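Local coordinates for protein mRNA export factor (Human herpesvirus 1, PDB 4YXP) that regulates viral gene expression as a homodimer, exporting intronless viral mRNAs from the nucleus and inhibiting host splicing, the chain here being its folded C-terminal domain, at residues 46-51 and 86-91; 77-82 and 130-135. All blocks are in the same frame, centred on the assembly; numbering follows the deposited sequence.

Contact 1: 46-51 and 86-91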
ATOM      1  N   GLN B  46      12.503   3.671  27.607  1.00 46.16           N
ATOM      2  CA  GLN B  46      11.710   4.888  27.772  1.00 45.19           C
ATOM      3  C   GLN B  46      10.304   4.732  27.201  1.00 39.51           C
ATOM      4  O   GLN B  46       9.956   5.365  26.204  1.00 35.93           O
ATOM      5  CB  GLN B  46      12.409   6.080  27.114  1.00 50.07           C
ATOM      6  CG  GLN B  46      13.721   6.465  27.778  1.00 60.07           C
ATOM      7  CD  GLN B  46      14.053   7.938  27.611  1.00 66.68           C
ATOM      8  OE1 GLN B  46      13.163   8.789  27.579  1.00 66.89           O
ATOM      9  NE2 GLN B  46      15.339   8.245  27.505  1.00 71.57           N
ATOM     10  N   PRO B  47       9.487   3.882  27.838  1.00 40.29           N
ATOM     11  CA  PRO B  47       8.088   3.706  27.446  1.00 38.57           C
ATOM     12  C   PRO B  47       7.220   4.872  27.907  1.00 37.51           C
ATOM     13  O   PRO B  47       7.695   5.706  28.677  1.00 39.47           O
ATOM     14  CB  PRO B  47       7.692   2.415  28.160  1.00 39.37           C
ATOM     15  CG  PRO B  47       8.533   2.412  29.389  1.00 42.59           C
ATOM     16  CD  PRO B  47       9.841   3.046  29.000  1.00 43.50           C
ATOM     17  N   PHE B  48       5.977   4.935  27.440  1.00 34.51           N
ATOM     18  CA  PHE B  48       5.023   5.894  27.984  1.00 35.35           C
ATOM     19  C   PHE B  48       4.789   5.580  29.461  1.00 38.36           C
ATOM     20  O   PHE B  48       4.577   4.421  29.814  1.00 39.18           O
ATOM     21  CB  PHE B  48       3.685   5.843  27.242  1.00 33.60           C
ATOM     22  CG  PHE B  48       3.709   6.462  25.868  1.00 30.91           C
ATOM     23  CD1 PHE B  48       3.926   7.819  25.703  1.00 30.31           C
ATOM     24  CD2 PHE B  48       3.469   5.686  24.746  1.00 29.56           C
ATOM     25  CE1 PHE B  48       3.932   8.387  24.442  1.00 29.76           C
ATOM     26  CE2 PHE B  48       3.470   6.248  23.486  1.00 28.11           C
ATOM     27  CZ  PHE B  48       3.703   7.598  23.331  1.00 28.11           C
ATOM     28  N   PRO B  49       4.835   6.603  30.334  1.00 40.30           N
ATOM     29  CA  PRO B  49       4.321   6.371  31.688  1.00 43.65           C
ATOM     30  C   PRO B  49       2.828   6.069  31.632  1.00 44.31           C
ATOM     31  O   PRO B  49       2.112   6.754  30.898  1.00 43.45           O
ATOM     32  CB  PRO B  49       4.599   7.695  32.412  1.00 45.63           C
ATOM     33  CG  PRO B  49       5.652   8.376  31.597  1.00 45.02           C
ATOM     34  CD  PRO B  49       5.417   7.947  30.184  1.00 40.89           C
ATOM     35  N   ALA B  50       2.361   5.070  32.375  1.00 46.56           N
ATOM     36  CA  ALA B  50       0.977   4.618  32.239  1.00 47.85           C
ATOM     37  C   ALA B  50       0.240   4.513  33.575  1.00 52.42           C
ATOM     38  O   ALA B  50      -0.846   3.935  33.645  1.00 54.41           O
ATOM     39  CB  ALA B  50       0.945   3.276  31.528  1.00 46.17           C
ATOM     40  N   ALA B  51       0.818   5.075  34.631  1.00 54.99           N
ATOM     41  CA  ALA B  51       0.200   5.007  35.951  1.00 59.58           C
ATOM     42  C   ALA B  51      -1.106   5.798  35.986  1.00 61.32           C
ATOM     43  O   ALA B  51      -1.143   6.975  35.623  1.00 59.29           O
ATOM     44  CB  ALA B  51       1.160   5.523  37.014  1.00 63.61           C
ATOM     45  N   TYR B  86      -3.794  12.573  24.971  1.00 24.42           N
ATOM     46  CA  TYR B  86      -3.161  13.724  24.337  1.00 25.29           C
ATOM     47  C   TYR B  86      -2.027  14.229  25.215  1.00 25.92           C
ATOM     48  O   TYR B  86      -0.922  14.487  24.741  1.00 26.06           O
ATOM     49  CB  TYR B  86      -4.204  14.823  24.103  1.00 26.75           C
ATOM     50  CG  TYR B  86      -3.704  16.081  23.424  1.00 27.93           C
ATOM     51  CD1 TYR B  86      -2.908  16.994  24.100  1.00 30.71           C
ATOM     52  CD2 TYR B  86      -4.065  16.373  22.117  1.00 26.90           C
ATOM     53  CE1 TYR B  86      -2.461  18.151  23.484  1.00 32.51           C
ATOM     54  CE2 TYR B  86      -3.624  17.529  21.492  1.00 28.40           C
ATOM     55  CZ  TYR B  86      -2.824  18.413  22.180  1.00 31.35           C
ATOM     56  OH  TYR B  86      -2.388  19.566  21.568  1.00 32.85           O
ATOM     57  N   ARG B  87      -2.320  14.357  26.506  1.00 26.74           N
ATOM     58  CA  ARG B  87      -1.361  14.846  27.485  1.00 28.14           C
ATOM     59  C   ARG B  87      -0.155  13.906  27.586  1.00 27.63           C
ATOM     60  O   ARG B  87       0.986  14.349  27.709  1.00 26.79           O
ATOM     61  CB  ARG B  87      -2.056  14.998  28.845  1.00 31.50           C
ATOM     62  CG  ARG B  87      -1.420  16.004  29.777  1.00 35.99           C
ATOM     63  CD  ARG B  87      -2.435  16.568  30.773  1.00 37.13           C
ATOM     64  NE  ARG B  87      -2.984  15.545  31.664  1.00 36.99           N
ATOM     65  CZ  ARG B  87      -4.250  15.128  31.676  1.00 36.66           C
ATOM     66  NH1 ARG B  87      -5.154  15.630  30.838  1.00 34.77           N
ATOM     67  NH2 ARG B  87      -4.622  14.197  32.547  1.00 38.27           N
ATOM     68  N   THR B  88      -0.417  12.606  27.519  1.00 27.92           N
ATOM     69  CA  THR B  88       0.639  11.598  27.564  1.00 28.68           C
ATOM     70  C   THR B  88       1.552  11.690  26.331  1.00 27.18           C
ATOM     71  O   THR B  88       2.780  11.628  26.452  1.00 26.82           O
ATOM     72  CB  THR B  88       0.032  10.177  27.675  1.00 29.75           C
ATOM     73  OG1 THR B  88      -0.640  10.048  28.937  1.00 31.80           O
ATOM     74  CG2 THR B  88       1.105   9.095  27.566  1.00 30.58           C
ATOM     75  N   PHE B  89       0.955  11.832  25.151  1.00 26.75           N
ATOM     76  CA  PHE B  89       1.727  12.036  23.926  1.00 27.17           C
ATOM     77  C   PHE B  89       2.634  13.257  24.041  1.00 28.62           C
ATOM     78  O   PHE B  89       3.838  13.171  23.811  1.00 29.12           O
ATOM     79  CB  PHE B  89       0.805  12.225  22.715  1.00 25.67           C
ATOM     80  CG  PHE B  89       0.119  10.969  22.246  1.00 24.05           C
ATOM     81  CD1 PHE B  89       0.610   9.712  22.562  1.00 25.36           C
ATOM     82  CD2 PHE B  89      -1.023  11.055  21.470  1.00 22.57           C
ATOM     83  CE1 PHE B  89      -0.028   8.571  22.117  1.00 25.47           C
ATOM     84  CE2 PHE B  89      -1.666   9.920  21.023  1.00 22.53           C
ATOM     85  CZ  PHE B  89      -1.170   8.676  21.346  1.00 24.04           C
ATOM     86  N   ALA B  90       2.042  14.396  24.387  1.00 28.66           N
ATOM     87  CA  ALA B  90       2.755  15.669  24.385  1.00 30.63           C
ATOM     88  C   ALA B  90       3.843  15.715  25.452  1.00 33.11           C
ATOM     89  O   ALA B  90       4.870  16.367  25.274  1.00 35.71           O
ATOM     90  CB  ALA B  90       1.776  16.816  24.587  1.00 30.30           C
ATOM     91  N   GLY B  91       3.615  15.020  26.560  1.00 32.07           N
ATOM     92  CA  GLY B  91       4.517  15.081  27.696  1.00 32.07           C
ATOM     93  C   GLY B  91       5.727  14.173  27.588  1.00 32.68           C
ATOM     94  O   GLY B  91       6.631  14.245  28.418  1.00 31.79           O
TER
HETATM   95  O   HOH W   1       1.048   9.150  30.963  1.00 40.70           O
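F48 reaches from a loop onto the flank of helix 75-91 and meets T88 and F89 with successive parts of its ring. Its CB lies 4.2 Å from T88 CG2, and CG is about as far from the same methyl. The tightest approach comes at CD1, 3.6 Å from T88 CG2, where the methyl meets the ring obliquely. Further out, CE1 is equally far, 4.0 Å, from T88 O and F89 CD1, and at the tip CZ comes within 3.8 Å of F89 CD1. The F48 and F89 rings are inclined at 52° with ring centroids 5.8 Å apart, a geometry that is neither a stack nor a T-shaped pair; CZ of F48 nevertheless lies at the edge of the F89 ring, near its plane.

The torsion of T88 divides its two branches between apolar and polar work. With OG1 anti to the carbonyl carbon (chi1 -66°), CG2 is presented to the F48 ring, while the hydroxyl hydrogen-bonds to S84 O in its own helix. OG1 also shares a water with the loop: the water lies 2.8 Å from T88 OG1 and donates to P49 O at 2.6 Å. This water bridge joins the two segments through polar atoms, whereas the side chains meet each other through carbon atoms, and it lies beside the methyl contact rather than among the rings.

The buried F48 ring has further neighbours in A95 and A99 of helix 93-109 and L59 of helix 56-59. F89 packs on P141 and I142 of helix 141-144. The second subunit adds H265 against F48 and Y268 edge-to-face with F89, both from the region important for homodimerization, so the loop, these helices and the dimer partner converge here.

Contact 2: 77-82 and 130-135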
ATOM      1  N   THR B  77     -16.964   8.562  25.108  1.00 29.81           N
ATOM      2  CA  THR B  77     -15.791   8.120  25.856  1.00 30.39           C
ATOM      3  C   THR B  77     -14.518   8.771  25.313  1.00 28.19           C
ATOM      4  O   THR B  77     -13.627   9.149  26.078  1.00 27.22           O
ATOM      5  CB  THR B  77     -15.649   6.579  25.813  1.00 31.70           C
ATOM      6  OG1 THR B  77     -16.749   5.980  26.508  1.00 32.55           O
ATOM      7  CG2 THR B  77     -14.342   6.116  26.457  1.00 32.36           C
ATOM      8  N   LEU B  78     -14.428   8.902  23.994  1.00 26.88           N
ATOM      9  CA  LEU B  78     -13.267   9.530  23.376  1.00 25.76           C
ATOM     10  C   LEU B  78     -13.186  11.000  23.792  1.00 24.31           C
ATOM     11  O   LEU B  78     -12.103  11.532  24.041  1.00 23.08           O
ATOM     12  CB  LEU B  78     -13.334   9.396  21.850  1.00 25.83           C
ATOM     13  CG  LEU B  78     -12.181   9.985  21.028  1.00 25.31           C
ATOM     14  CD1 LEU B  78     -10.834   9.417  21.445  1.00 23.17           C
ATOM     15  CD2 LEU B  78     -12.419   9.727  19.549  1.00 26.36           C
ATOM     16  N   VAL B  79     -14.335  11.657  23.877  1.00 25.17           N
ATOM     17  CA  VAL B  79     -14.361  13.055  24.284  1.00 26.98           C
ATOM     18  C   VAL B  79     -13.873  13.161  25.727  1.00 27.83           C
ATOM     19  O   VAL B  79     -13.129  14.078  26.075  1.00 28.59           O
ATOM     20  CB  VAL B  79     -15.773  13.658  24.104  1.00 29.77           C
ATOM     21  CG1 VAL B  79     -15.925  14.966  24.867  1.00 29.80           C
ATOM     22  CG2 VAL B  79     -16.052  13.887  22.622  1.00 30.87           C
ATOM     23  N   ALA B  80     -14.278  12.208  26.559  1.00 28.11           N
ATOM     24  CA  ALA B  80     -13.942  12.244  27.980  1.00 29.13           C
ATOM     25  C   ALA B  80     -12.475  11.886  28.236  1.00 28.82           C
ATOM     26  O   ALA B  80     -11.795  12.546  29.024  1.00 31.74           O
ATOM     27  CB  ALA B  80     -14.851  11.303  28.753  1.00 29.77           C
ATOM     28  N   HIS B  81     -11.990  10.847  27.564  1.00 26.10           N
ATOM     29  CA  HIS B  81     -10.665  10.298  27.840  1.00 27.18           C
ATOM     30  C   HIS B  81      -9.589  10.785  26.876  1.00 27.50           C
ATOM     31  O   HIS B  81      -8.398  10.585  27.122  1.00 27.02           O
ATOM     32  CB  HIS B  81     -10.719   8.771  27.806  1.00 29.59           C
ATOM     33  CG  HIS B  81     -11.480   8.167  28.938  1.00 34.92           C
ATOM     34  ND1 HIS B  81     -11.646   6.809  29.090  1.00 38.17           N
ATOM     35  CD2 HIS B  81     -12.126   8.737  29.991  1.00 36.65           C
ATOM     36  CE1 HIS B  81     -12.358   6.563  30.178  1.00 40.01           C
ATOM     37  NE2 HIS B  81     -12.658   7.727  30.738  1.00 38.74           N
ATOM     38  N   GLY B  82     -10.004  11.413  25.781  1.00 28.93           N
ATOM     39  CA  GLY B  82      -9.069  11.908  24.783  1.00 28.81           C
ATOM     40  C   GLY B  82      -7.974  12.815  25.328  1.00 27.73           C
ATOM     41  O   GLY B  82      -6.793  12.594  25.057  1.00 26.65           O
ATOM     42  N   ILE B 130     -10.470  19.260  18.311  1.00 25.55           N
ATOM     43  CA  ILE B 130     -11.220  20.455  17.947  1.00 27.81           C
ATOM     44  C   ILE B 130     -12.302  20.737  18.983  1.00 28.71           C
ATOM     45  O   ILE B 130     -12.507  21.884  19.379  1.00 29.34           O
ATOM     46  CB  ILE B 130     -11.820  20.304  16.531  1.00 29.22           C
ATOM     47  CG1 ILE B 130     -10.694  20.337  15.494  1.00 29.37           C
ATOM     48  CG2 ILE B 130     -12.853  21.401  16.246  1.00 33.00           C
ATOM     49  CD1 ILE B 130     -11.136  20.062  14.071  1.00 30.86           C
ATOM     50  N   HIS B 131     -12.997  19.690  19.413  1.00 30.17           N
ATOM     51  CA  HIS B 131     -14.009  19.816  20.456  1.00 31.66           C
ATOM     52  C   HIS B 131     -13.441  20.503  21.698  1.00 30.44           C
ATOM     53  O   HIS B 131     -14.075  21.385  22.280  1.00 31.55           O
ATOM     54  CB  HIS B 131     -14.562  18.439  20.830  1.00 32.86           C
ATOM     55  CG  HIS B 131     -15.454  18.452  22.034  1.00 35.63           C
ATOM     56  ND1 HIS B 131     -16.827  18.551  21.942  1.00 38.21           N
ATOM     57  CD2 HIS B 131     -15.169  18.381  23.355  1.00 35.95           C
ATOM     58  CE1 HIS B 131     -17.347  18.543  23.157  1.00 38.84           C
ATOM     59  NE2 HIS B 131     -16.365  18.439  24.033  1.00 37.55           N
ATOM     60  N   HIS B 132     -12.241  20.095  22.094  1.00 28.60           N
ATOM     61  CA  HIS B 132     -11.605  20.615  23.301  1.00 30.30           C
ATOM     62  C   HIS B 132     -10.732  21.841  23.045  1.00 30.35           C
ATOM     63  O   HIS B 132     -10.121  22.375  23.972  1.00 30.47           O
ATOM     64  CB  HIS B 132     -10.758  19.521  23.954  1.00 31.41           C
ATOM     65  CG  HIS B 132     -11.566  18.466  24.640  1.00 30.85           C
ATOM     66  ND1 HIS B 132     -12.328  18.721  25.759  1.00 31.51           N
ATOM     67  CD2 HIS B 132     -11.732  17.149  24.366  1.00 29.25           C
ATOM     68  CE1 HIS B 132     -12.928  17.609  26.146  1.00 30.96           C
ATOM     69  NE2 HIS B 132     -12.580  16.641  25.316  1.00 29.68           N
ATOM     70  N   ASN B 133     -10.669  22.281  21.793  1.00 30.84           N
ATOM     71  CA  ASN B 133      -9.854  23.431  21.421  1.00 34.63           C
ATOM     72  C   ASN B 133      -8.372  23.146  21.663  1.00 33.65           C
ATOM     73  O   ASN B 133      -7.602  24.041  22.018  1.00 36.55           O
ATOM     74  CB  ASN B 133     -10.283  24.676  22.206  1.00 40.73           C
ATOM     75  CG  ASN B 133     -10.030  25.964  21.443  1.00 46.26           C
ATOM     76  OD1 ASN B 133     -10.126  25.999  20.215  1.00 47.18           O
ATOM     77  ND2 ASN B 133      -9.703  27.029  22.168  1.00 49.49           N
ATOM     78  N   LEU B 134      -7.982  21.891  21.474  1.00 30.73           N
ATOM     79  CA  LEU B 134      -6.592  21.491  21.616  1.00 31.45           C
ATOM     80  C   LEU B 134      -5.849  21.638  20.287  1.00 31.31           C
ATOM     81  O   LEU B 134      -6.414  21.344  19.227  1.00 30.62           O
ATOM     82  CB  LEU B 134      -6.497  20.047  22.105  1.00 31.10           C
ATOM     83  CG  LEU B 134      -6.971  19.799  23.538  1.00 32.80           C
ATOM     84  CD1 LEU B 134      -7.102  18.309  23.799  1.00 33.19           C
ATOM     85  CD2 LEU B 134      -6.014  20.437  24.532  1.00 33.56           C
ATOM     86  N   PRO B 135      -4.586  22.099  20.332  1.00 32.23           N
ATOM     87  CA  PRO B 135      -3.762  22.186  19.120  1.00 31.61           C
ATOM     88  C   PRO B 135      -3.559  20.849  18.407  1.00 31.63           C
ATOM     89  O   PRO B 135      -3.360  19.830  19.068  1.00 31.25           O
ATOM     90  CB  PRO B 135      -2.421  22.711  19.647  1.00 32.73           C
ATOM     91  CG  PRO B 135      -2.763  23.452  20.880  1.00 34.69           C
ATOM     92  CD  PRO B 135      -3.905  22.702  21.494  1.00 33.56           C
TER
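The backbones come closest at V79 and H131, whose CA atoms are 7.8 Å apart, where helix 75-91 passes the C-terminal end of helix 112-132. That end is finished by a Schellman motif: N133 takes a positive phi, with N133 N bonded to I130 O at 3.1 Å, and the chain turns away just beyond the two histidines that make the contact.

H131 and H132 approach V79 differently. V79 CG1, anti to its own backbone N (chi1 164°), extends to H131 NE2 at 3.6 Å, the methyl standing obliquely to the imidazole, and reaches H132 NE2 at 3.8 Å. CD2 of H131 sits 3.5 Å above the plane of the H132 ring, over its centre, so the neighbouring side chain backs one face of that ring. H132 also touches P83 on helix 75-91. Its polar edge takes a main-chain acceptor in this surface contact between two helices of the folded domain: H132 NE2 donates to V79 O at 2.7 Å, with an N-H...O angle of 158°. The oxygen lies near the ring plane of H132, and NE2 is tilted 18° from the carbonyl plane of V79.

Contacts 1 and 2 share helix 75-91, which meets the 46-51 loop through residues 86-91, toward its C-terminal part, and the end of helix 112-132 through residues 77-82; their centres are about 16 Å apart. Y86 connects them directly: Y86 OH lies 2.7 Å from P135 O, a probable hydrogen bond, and Y86 CE2 packs on L134 CB at 3.9 Å. Along the chain the segments alternate (46-51, 77-82, 86-91, 130-135). Both contacts are away from the zinc site of C163, H242, C246 and C251. F89 in contact 1 meets the second subunit, as does L78, which lies on 77-82 without touching 130-135 and packs on F269 of that subunit, so helix 75-91 faces the dimer partner at both levels.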